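Local coordinates for protein nicastrin (Dictyostelium purpureum, PDB 4R12) that probably serves as an essential, substrate-recruiting subunit of gamma-secretase, the endoprotease complex that cleaves Notch receptors and other membrane proteins within the membrane, at residues Y56-Y62 and N84-S89; E213-L219 and I319-L325; N287-K291 and C300-P304. All blocks are in the same frame, centred on the assembly; numbering follows the deposited sequence.

Interaction 1 (Y56-Y62 and N84-S89); sequences YNNYFSY and NLHNKS
Y59 and L85 meet at about a right angle: the methylene CB of L85 lies 3.7 Å from ring atom CE2 of Y59. The leucine also sends its CD2 methyl to within 3.7 Å of CE2 of Y56. ND2 of N87 stands over one face of the Y59 ring, toward the rim, with the amide plane tilted 71° from it, while N87 CB comes 3.5 Å from the phenolic OH of Y59. That hydroxyl is buried and has no hydrogen-bonding partner in the model. ND2 of N87 makes a straight but weak hydrogen bond of 3.4 Å to the carbonyl O of Y62. F60 meets the N84-S89 segment edge-on, with CE2 a close 3.0 Å from N84 O. It starts off pointing away, but with CG beside its own backbone N (chi1 -61°) the ring ends against that segment. The modelled approach of the K88 amine to F60 O is too short to be relied on.

A type I turn from Y59 to Y62 brings both their carbonyls near N87 ND2, although only that of Y62 is bonded. An inverse gamma turn centred on L85 carries a backbone bond from H86 N to N84 O. Farther out, the OH of Y56 is held by S81 O, and S89 OG by Q65 O. In the small lobe, the contact joins the end of helix 53-57 to the loop between helix 79-83 and strand 90-96, with Y56 and L85 packed on I50 of strand 43-50 and Y59 on V70 of strand 67-72.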
loop_
_atom_site.group_PDB
_atom_site.type_symbol
_atom_site.label_atom_id
_atom_site.label_comp_id
_atom_site.label_asym_id
_atom_site.label_seq_id
_atom_site.Cartn_x
_atom_site.Cartn_y
_atom_site.Cartn_z
ATOM N N TYR A 56 -27.781 -20.106 0.440
ATOM C CA TYR A 56 -27.661 -19.175 1.555
ATOM C C TYR A 56 -28.740 -19.475 2.608
ATOM O O TYR A 56 -28.428 -19.739 3.770
ATOM C CB TYR A 56 -27.765 -17.719 1.084
ATOM C CG TYR A 56 -27.488 -16.740 2.202
ATOM C CD1 TYR A 56 -28.503 -16.319 3.047
ATOM C CD2 TYR A 56 -26.203 -16.268 2.435
ATOM C CE1 TYR A 56 -28.254 -15.453 4.081
ATOM C CE2 TYR A 56 -25.945 -15.394 3.471
ATOM C CZ TYR A 56 -26.974 -14.995 4.294
ATOM O OH TYR A 56 -26.738 -14.123 5.327
ATOM N N ASN A 57 -30.002 -19.444 2.191
ATOM C CA ASN A 57 -31.118 -19.715 3.098
ATOM C C ASN A 57 -31.096 -21.121 3.691
ATOM O O ASN A 57 -31.477 -21.319 4.845
ATOM C CB ASN A 57 -32.447 -19.496 2.381
ATOM C CG ASN A 57 -32.699 -18.041 2.058
ATOM O OD1 ASN A 57 -32.313 -17.144 2.814
ATOM N ND2 ASN A 57 -33.356 -17.794 0.931
ATOM N N ASN A 58 -30.649 -22.099 2.912
ATOM C CA ASN A 58 -30.593 -23.477 3.391
ATOM C C ASN A 58 -29.448 -23.725 4.375
ATOM O O ASN A 58 -29.263 -24.846 4.861
ATOM C CB ASN A 58 -30.485 -24.447 2.215
ATOM C CG ASN A 58 -31.763 -24.508 1.398
ATOM O OD1 ASN A 58 -32.833 -24.114 1.869
ATOM N ND2 ASN A 58 -31.660 -25.007 0.170
ATOM N N TYR A 59 -28.679 -22.681 4.668
ATOM C CA TYR A 59 -27.633 -22.796 5.672
ATOM C C TYR A 59 -28.230 -22.803 7.079
ATOM O O TYR A 59 -27.764 -23.526 7.952
ATOM C CB TYR A 59 -26.621 -21.660 5.540
ATOM C CG TYR A 59 -25.610 -21.633 6.657
ATOM C CD1 TYR A 59 -24.564 -22.543 6.689
ATOM C CD2 TYR A 59 -25.705 -20.701 7.685
ATOM C CE1 TYR A 59 -23.632 -22.530 7.718
ATOM C CE2 TYR A 59 -24.778 -20.676 8.719
ATOM C CZ TYR A 59 -23.745 -21.593 8.729
ATOM O OH TYR A 59 -22.822 -21.576 9.750
ATOM N N PHE A 60 -29.266 -21.997 7.285
ATOM C CA PHE A 60 -29.848 -21.819 8.609
ATOM C C PHE A 60 -30.512 -23.088 9.129
ATOM O O PHE A 60 -30.703 -23.243 10.338
ATOM C CB PHE A 60 -30.863 -20.677 8.596
ATOM C CG PHE A 60 -30.276 -19.349 8.220
ATOM C CD1 PHE A 60 -30.196 -18.963 6.891
ATOM C CD2 PHE A 60 -29.802 -18.485 9.192
ATOM C CE1 PHE A 60 -29.656 -17.740 6.535
ATOM C CE2 PHE A 60 -29.264 -17.257 8.845
ATOM C CZ PHE A 60 -29.187 -16.884 7.512
ATOM N N SER A 61 -30.853 -23.993 8.216
ATOM C CA SER A 61 -31.576 -25.210 8.569
ATOM C C SER A 61 -30.756 -26.465 8.285
ATOM O O SER A 61 -31.304 -27.553 8.130
ATOM C CB SER A 61 -32.902 -25.272 7.808
ATOM O OG SER A 61 -33.531 -24.002 7.777
ATOM N N TYR A 62 -29.438 -26.304 8.222
ATOM C CA TYR A 62 -28.539 -27.401 7.874
ATOM C C TYR A 62 -27.795 -27.919 9.100
ATOM O O TYR A 62 -26.939 -27.226 9.645
ATOM C CB TYR A 62 -27.545 -26.940 6.804
ATOM C CG TYR A 62 -26.478 -27.950 6.435
ATOM C CD1 TYR A 62 -26.713 -28.920 5.471
ATOM C CD2 TYR A 62 -25.226 -27.918 7.034
ATOM C CE1 TYR A 62 -25.736 -29.840 5.126
ATOM C CE2 TYR A 62 -24.242 -28.835 6.697
ATOM C CZ TYR A 62 -24.502 -29.791 5.742
ATOM O OH TYR A 62 -23.524 -30.700 5.405
ATOM N N ASN A 84 -24.829 -12.658 9.208
ATOM C CA ASN A 84 -26.143 -13.284 9.369
ATOM C C ASN A 84 -26.105 -14.796 9.453
ATOM O O ASN A 84 -27.108 -15.432 9.774
ATOM C CB ASN A 84 -27.061 -12.895 8.221
ATOM C CG ASN A 84 -27.811 -11.645 8.501
ATOM O OD1 ASN A 84 -28.138 -11.356 9.657
ATOM N ND2 ASN A 84 -28.099 -10.878 7.455
ATOM N N LEU A 85 -24.952 -15.376 9.147
ATOM C CA LEU A 85 -24.799 -16.813 9.224
ATOM C C LEU A 85 -24.787 -17.255 10.680
ATOM O O LEU A 85 -23.739 -17.579 11.221
ATOM C CB LEU A 85 -23.524 -17.253 8.516
ATOM C CG LEU A 85 -23.477 -16.819 7.050
ATOM C CD1 LEU A 85 -22.183 -17.267 6.381
ATOM C CD2 LEU A 85 -24.696 -17.351 6.309
ATOM N N HIS A 86 -25.960 -17.236 11.309
ATOM C CA HIS A 86 -26.139 -17.818 12.640
ATOM C C HIS A 86 -26.650 -19.253 12.486
ATOM O O HIS A 86 -27.634 -19.493 11.788
ATOM C CB HIS A 86 -27.121 -17.000 13.494
ATOM C CG HIS A 86 -27.012 -15.514 13.308
ATOM N ND1 HIS A 86 -25.907 -14.786 13.697
ATOM C CD2 HIS A 86 -27.891 -14.615 12.800
ATOM C CE1 HIS A 86 -26.106 -13.505 13.431
ATOM N NE2 HIS A 86 -27.300 -13.374 12.879
ATOM N N ASN A 87 -25.995 -20.224 13.094
ATOM C CA ASN A 87 -26.373 -21.623 12.959
ATOM C C ASN A 87 -26.248 -22.394 14.272
ATOM O O ASN A 87 -25.492 -22.034 15.139
ATOM C CB ASN A 87 -25.515 -22.292 11.903
ATOM C CG ASN A 87 -25.977 -23.678 11.564
ATOM O OD1 ASN A 87 -26.263 -24.478 12.445
ATOM N ND2 ASN A 87 -26.041 -23.982 10.284
ATOM N N LYS A 88 -27.007 -23.458 14.428
ATOM C CA LYS A 88 -26.932 -24.262 15.647
ATOM C C LYS A 88 -25.674 -25.091 15.579
ATOM O O LYS A 88 -25.059 -25.417 16.565
ATOM C CB LYS A 88 -28.159 -25.151 15.745
ATOM C CG LYS A 88 -29.412 -24.479 15.217
ATOM C CD LYS A 88 -30.068 -25.318 14.143
ATOM C CE LYS A 88 -29.318 -25.201 12.829
ATOM N NZ LYS A 88 -29.546 -23.869 12.225
ATOM N N SER A 89 -25.291 -25.413 14.364
ATOM C CA SER A 89 -23.981 -25.911 14.092
ATOM C C SER A 89 -23.139 -24.687 14.275
ATOM O O SER A 89 -23.660 -23.588 14.298
ATOM C CB SER A 89 -23.928 -26.387 12.654
ATOM O OG SER A 89 -24.685 -27.562 12.482
#

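Interaction 2 (E213-L219 and I319-L325); sequences EIILVML and ISTIIEL
I214 and I319 begin a parallel pairing that runs through M218 and E324. Five backbone hydrogen bonds carry it, from S320 N to I214 O (2.9 Å), L216 N to T321 O, I323 N to L216 O (2.8 Å), M218 N to I323 O and L325 N to M218 O. CA-H...O contacts interleave with them, such as E324 CA to M218 O at 3.2 Å. Both strands belong to the parallel core of the nicastrin large lobe, whose family is related to zinc exopeptidases; strands 262-268 and 397-401 flank the pair.

Apolar contacts form on both faces. On one, CE of M218 reaches CG2 of I322 at 3.6 Å, and F388 of helix 385-389 packs on both residues; on the other, V217 CG2 meets I323 CB (4.3 Å), and I215 and T321 lie closely side by side.

Polar side chains work at the ends. The extended chain of E213 brings OE1 3.5 Å from S320 CB and into a weak, long ion pair with K261. An alanine at E213 would probably leave S320 without the carboxylate beside it and K261 without its distant counter-charge. At the far end the buried carboxylate of E324 is satisfied by S385 OG, S384 N and N326 ND2.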
loop_
_atom_site.group_PDB
_atom_site.type_symbol
_atom_site.label_atom_id
_atom_site.label_comp_id
_atom_site.label_asym_id
_atom_site.label_seq_id
_atom_site.Cartn_x
_atom_site.Cartn_y
_atom_site.Cartn_z
ATOM N N GLU A 213 15.271 25.805 -3.645
ATOM C CA GLU A 213 13.980 25.337 -3.160
ATOM C C GLU A 213 13.738 23.904 -3.620
ATOM O O GLU A 213 14.282 23.474 -4.629
ATOM C CB GLU A 213 12.862 26.259 -3.651
ATOM C CG GLU A 213 12.955 27.677 -3.089
ATOM C CD GLU A 213 11.803 28.551 -3.536
ATOM O OE1 GLU A 213 11.117 28.178 -4.509
ATOM O OE2 GLU A 213 11.578 29.610 -2.911
ATOM N N ILE A 214 12.934 23.163 -2.869
ATOM C CA ILE A 214 12.640 21.771 -3.204
ATOM C C ILE A 214 11.197 21.604 -3.658
ATOM O O ILE A 214 10.277 22.064 -2.993
ATOM C CB ILE A 214 12.893 20.833 -2.003
ATOM C CG1 ILE A 214 14.377 20.817 -1.629
ATOM C CG2 ILE A 214 12.417 19.419 -2.311
ATOM C CD1 ILE A 214 14.668 20.115 -0.296
ATOM N N ILE A 215 11.011 20.971 -4.809
ATOM C CA ILE A 215 9.701 20.506 -5.242
ATOM C C ILE A 215 9.551 19.064 -4.752
ATOM O O ILE A 215 10.338 18.204 -5.117
ATOM C CB ILE A 215 9.538 20.542 -6.776
ATOM C CG1 ILE A 215 9.857 21.931 -7.336
ATOM C CG2 ILE A 215 8.141 20.067 -7.188
ATOM C CD1 ILE A 215 8.998 23.014 -6.777
ATOM N N LEU A 216 8.556 18.815 -3.910
ATOM C CA LEU A 216 8.320 17.477 -3.399
ATOM C C LEU A 216 7.180 16.820 -4.175
ATOM O O LEU A 216 6.049 17.315 -4.176
ATOM C CB LEU A 216 7.987 17.520 -1.911
ATOM C CG LEU A 216 7.692 16.165 -1.272
ATOM C CD1 LEU A 216 8.904 15.235 -1.407
ATOM C CD2 LEU A 216 7.291 16.353 0.190
ATOM N N VAL A 217 7.485 15.715 -4.835
ATOM C CA VAL A 217 6.477 14.964 -5.575
ATOM C C VAL A 217 6.344 13.598 -4.906
ATOM O O VAL A 217 7.306 12.860 -4.824
ATOM C CB VAL A 217 6.867 14.803 -7.052
ATOM C CG1 VAL A 217 5.808 14.007 -7.801
ATOM C CG2 VAL A 217 7.097 16.173 -7.698
ATOM N N MET A 218 5.155 13.265 -4.426
ATOM C CA MET A 218 5.033 12.138 -3.510
ATOM C C MET A 218 3.739 11.378 -3.679
ATOM O O MET A 218 2.802 11.859 -4.337
ATOM C CB MET A 218 5.121 12.628 -2.073
ATOM C CG MET A 218 3.887 13.408 -1.642
ATOM S SD MET A 218 4.250 14.354 -0.149
ATOM C CE MET A 218 2.587 14.701 0.430
ATOM N N LEU A 219 3.691 10.199 -3.063
ATOM C CA LEU A 219 2.498 9.370 -3.063
ATOM C C LEU A 219 2.610 8.339 -1.950
ATOM O O LEU A 219 3.718 8.028 -1.484
ATOM C CB LEU A 219 2.294 8.672 -4.416
ATOM C CG LEU A 219 3.400 7.795 -5.017
ATOM C CD1 LEU A 219 3.480 6.404 -4.363
ATOM C CD2 LEU A 219 3.184 7.664 -6.536
ATOM N N ILE A 319 11.253 23.160 1.299
ATOM C CA ILE A 319 10.184 22.555 0.499
ATOM C C ILE A 319 9.174 23.648 0.131
ATOM O O ILE A 319 8.547 24.267 1.000
ATOM C CB ILE A 319 9.503 21.389 1.244
ATOM C CG1 ILE A 319 10.537 20.317 1.594
ATOM C CG2 ILE A 319 8.395 20.774 0.398
ATOM C CD1 ILE A 319 10.034 19.278 2.590
ATOM N N SER A 320 9.039 23.907 -1.162
ATOM C CA SER A 320 8.324 25.096 -1.620
ATOM C C SER A 320 7.084 24.755 -2.444
ATOM O O SER A 320 6.316 25.649 -2.800
ATOM C CB SER A 320 9.258 25.984 -2.442
ATOM O OG SER A 320 9.590 25.352 -3.671
ATOM N N THR A 321 6.904 23.467 -2.739
ATOM C CA THR A 321 5.757 22.977 -3.501
ATOM C C THR A 321 5.574 21.495 -3.235
ATOM O O THR A 321 6.534 20.745 -3.274
ATOM C CB THR A 321 5.933 23.171 -5.023
ATOM O OG1 THR A 321 6.029 24.569 -5.333
ATOM C CG2 THR A 321 4.755 22.570 -5.776
ATOM N N ILE A 322 4.347 21.068 -2.961
ATOM C CA ILE A 322 4.090 19.644 -2.792
ATOM C C ILE A 322 3.063 19.172 -3.807
ATOM O O ILE A 322 1.965 19.721 -3.885
ATOM C CB ILE A 322 3.590 19.320 -1.368
ATOM C CG1 ILE A 322 4.687 19.626 -0.342
ATOM C CG2 ILE A 322 3.161 17.863 -1.283
ATOM C CD1 ILE A 322 4.241 19.451 1.106
ATOM N N ILE A 323 3.431 18.167 -4.591
ATOM C CA ILE A 323 2.508 17.500 -5.492
ATOM C C ILE A 323 2.287 16.053 -5.009
ATOM O O ILE A 323 3.250 15.303 -4.837
ATOM C CB ILE A 323 3.052 17.478 -6.943
ATOM C CG1 ILE A 323 3.548 18.869 -7.357
ATOM C CG2 ILE A 323 2.003 16.958 -7.917
ATOM C CD1 ILE A 323 2.435 19.888 -7.483
ATOM N N GLU A 324 1.033 15.666 -4.799
ATOM C CA GLU A 324 0.728 14.305 -4.385
ATOM C C GLU A 324 -0.173 13.608 -5.393
ATOM O O GLU A 324 -1.155 14.177 -5.867
ATOM C CB GLU A 324 0.054 14.272 -3.006
ATOM C CG GLU A 324 -0.285 12.839 -2.532
ATOM C CD GLU A 324 -0.901 12.806 -1.147
ATOM O OE1 GLU A 324 -1.017 13.893 -0.525
ATOM O OE2 GLU A 324 -1.288 11.699 -0.683
ATOM N N LEU A 325 0.178 12.368 -5.716
ATOM C CA LEU A 325 -0.686 11.512 -6.511
ATOM C C LEU A 325 -1.516 10.647 -5.562
ATOM O O LEU A 325 -0.964 9.978 -4.709
ATOM C CB LEU A 325 0.147 10.636 -7.448
ATOM C CG LEU A 325 1.155 11.408 -8.296
ATOM C CD1 LEU A 325 1.813 10.442 -9.263
ATOM C CD2 LEU A 325 0.473 12.561 -9.042
#

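Interaction 3 (N287-K291 and C300-P304); sequences NFQCK and CIDPP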
loop_
_atom_site.group_PDB
_atom_site.type_symbol
_atom_site.label_atom_id
_atom_site.label_comp_id
_atom_site.label_asym_id
_atom_site.label_seq_id
_atom_site.Cartn_x
_atom_site.Cartn_y
_atom_site.Cartn_z
ATOM N N ASN A 287 12.998 17.665 13.927
ATOM C CA ASN A 287 13.380 17.400 15.312
ATOM C C ASN A 287 14.584 16.497 15.546
ATOM O O ASN A 287 15.077 16.421 16.667
ATOM C CB ASN A 287 12.186 16.796 16.052
ATOM C CG ASN A 287 10.997 17.717 16.060
ATOM O OD1 ASN A 287 11.142 18.929 16.231
ATOM N ND2 ASN A 287 9.810 17.158 15.851
ATOM N N PHE A 288 15.061 15.803 14.521
ATOM C CA PHE A 288 16.074 14.787 14.777
ATOM C C PHE A 288 17.394 15.379 15.252
ATOM O O PHE A 288 17.913 16.334 14.675
ATOM C CB PHE A 288 16.324 13.923 13.539
ATOM C CG PHE A 288 17.324 12.828 13.771
ATOM C CD1 PHE A 288 16.980 11.704 14.497
ATOM C CD2 PHE A 288 18.614 12.928 13.272
ATOM C CE1 PHE A 288 17.899 10.694 14.718
ATOM C CE2 PHE A 288 19.539 11.921 13.485
ATOM C CZ PHE A 288 19.182 10.803 14.210
ATOM N N GLN A 289 17.928 14.794 16.316
ATOM C CA GLN A 289 19.282 15.086 16.756
ATOM C C GLN A 289 20.001 13.778 17.073
ATOM O O GLN A 289 19.506 12.960 17.849
ATOM C CB GLN A 289 19.265 16.013 17.974
ATOM C CG GLN A 289 20.259 17.154 17.869
ATOM C CD GLN A 289 19.899 18.317 18.772
ATOM O OE1 GLN A 289 19.249 19.270 18.342
ATOM N NE2 GLN A 289 20.318 18.243 20.031
ATOM N N CYS A 290 21.154 13.561 16.449
ATOM C CA CYS A 290 21.923 12.350 16.707
ATOM C C CYS A 290 22.898 12.561 17.864
ATOM O O CYS A 290 23.702 13.490 17.840
ATOM C CB CYS A 290 22.686 11.911 15.460
ATOM S SG CYS A 290 23.645 10.391 15.687
ATOM N N LYS A 291 22.824 11.693 18.869
ATOM C CA LYS A 291 23.716 11.779 20.023
ATOM C C LYS A 291 25.017 11.004 19.790
ATOM O O LYS A 291 26.096 11.453 20.185
ATOM C CB LYS A 291 23.008 11.263 21.276
ATOM C CG LYS A 291 21.747 12.033 21.627
ATOM C CD LYS A 291 20.940 11.310 22.700
ATOM C CE LYS A 291 20.468 9.948 22.205
ATOM N NZ LYS A 291 19.604 9.222 23.188
ATOM N N CYS A 300 23.459 6.945 12.415
ATOM C CA CYS A 300 23.346 7.319 13.826
ATOM C C CYS A 300 23.127 6.071 14.663
ATOM O O CYS A 300 22.221 5.287 14.392
ATOM C CB CYS A 300 22.208 8.315 14.066
ATOM S SG CYS A 300 22.172 8.984 15.768
ATOM N N ILE A 301 23.967 5.892 15.675
ATOM C CA ILE A 301 23.846 4.748 16.569
ATOM C C ILE A 301 22.712 5.000 17.547
ATOM O O ILE A 301 21.935 4.105 17.866
ATOM C CB ILE A 301 25.147 4.495 17.362
ATOM C CG1 ILE A 301 26.376 4.668 16.462
ATOM C CG2 ILE A 301 25.115 3.120 18.021
ATOM C CD1 ILE A 301 26.426 3.707 15.306
ATOM N N ASP A 302 22.630 6.239 18.015
ATOM C CA ASP A 302 21.668 6.607 19.040
ATOM C C ASP A 302 21.155 8.035 18.860
ATOM O O ASP A 302 21.917 8.987 18.997
ATOM C CB ASP A 302 22.297 6.446 20.424
ATOM C CG ASP A 302 21.318 6.719 21.533
ATOM O OD1 ASP A 302 20.102 6.550 21.295
ATOM O OD2 ASP A 302 21.760 7.106 22.637
ATOM N N PRO A 303 19.862 8.190 18.522
ATOM C CA PRO A 303 18.923 7.103 18.218
ATOM C C PRO A 303 19.231 6.484 16.857
ATOM O O PRO A 303 19.806 7.154 16.006
ATOM C CB PRO A 303 17.560 7.795 18.215
ATOM C CG PRO A 303 17.861 9.216 17.879
ATOM C CD PRO A 303 19.232 9.518 18.411
ATOM N N PRO A 304 18.877 5.211 16.665
ATOM C CA PRO A 304 19.294 4.523 15.441
ATOM C C PRO A 304 18.625 5.057 14.177
ATOM O O PRO A 304 17.403 5.144 14.095
ATOM C CB PRO A 304 18.895 3.065 15.698
ATOM C CG PRO A 304 17.922 3.110 16.819
ATOM C CD PRO A 304 18.250 4.303 17.638
#
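K291 and D302 meet twice, once through backbone and once through charge. The amide N of K291 donates to D302 O over 2.9 Å, in the carbonyl plane but bent at the hydrogen (143°). Beyond it the lysine chain kinks at chi3 (-63°) and crosses the aspartate obliquely, bringing NZ to a salt bridge 3.1 Å from OD2 of D302. The hydrogen bonds within this pair, to OD2 and to OD1, are weak, and the methylene CE lies against the carboxylate as well. Because K291 is exposed, the ion pair probably adds less than it would in a buried setting.

C300 supplies the covalent link. Its SG is bonded to SG of C290 at 2.0 Å, with a torsion of 100° about the S–S bond, near the perpendicular geometry that disulfides prefer. Both cysteines hold SG anti to the backbone N, which turns the sulfurs to each other. The sulfur of C300 also stands at the edge of the F288 ring, 3.8 Å from CZ, in a sulfur-aromatic contact. P303, joined to D302 through a cis peptide bond, has its CG 3.5 Å from F288 CE1 and its CD 3.5 Å from Q289 O.

The disulfide closes a small surface loop of the large lobe, from C290, shortly after helix 276-287, through strand 292-293 to C300; just beyond it I301 and D302 both face T292 in a classic beta bulge. F288 joins the contact to what follows, packing on L308 and meeting F310 of helix 309-313 edge-to-face.

Overall arrangement
The three contacts show how chemistry follows depth. Interaction 2 is core: two neighbouring strands deep in the large lobe, joined by a regular ladder of backbone bonds and packed by aliphatic side chains. Interaction 3 is a surface contact of the same lobe, formed within the chain that connects those two strands; lacking an extended ladder, it relies on a disulfide and a salt bridge. The centres of interaction 2 and interaction 3 are about 26 Å apart, and the two do not touch. Interaction 1 lies in the small lobe, on the opposite side of the chain's centre and about 54 Å from interaction 2, centre to centre. Partly buried, it joins a helix end and its following turn to a loop, mainly by aromatic packing.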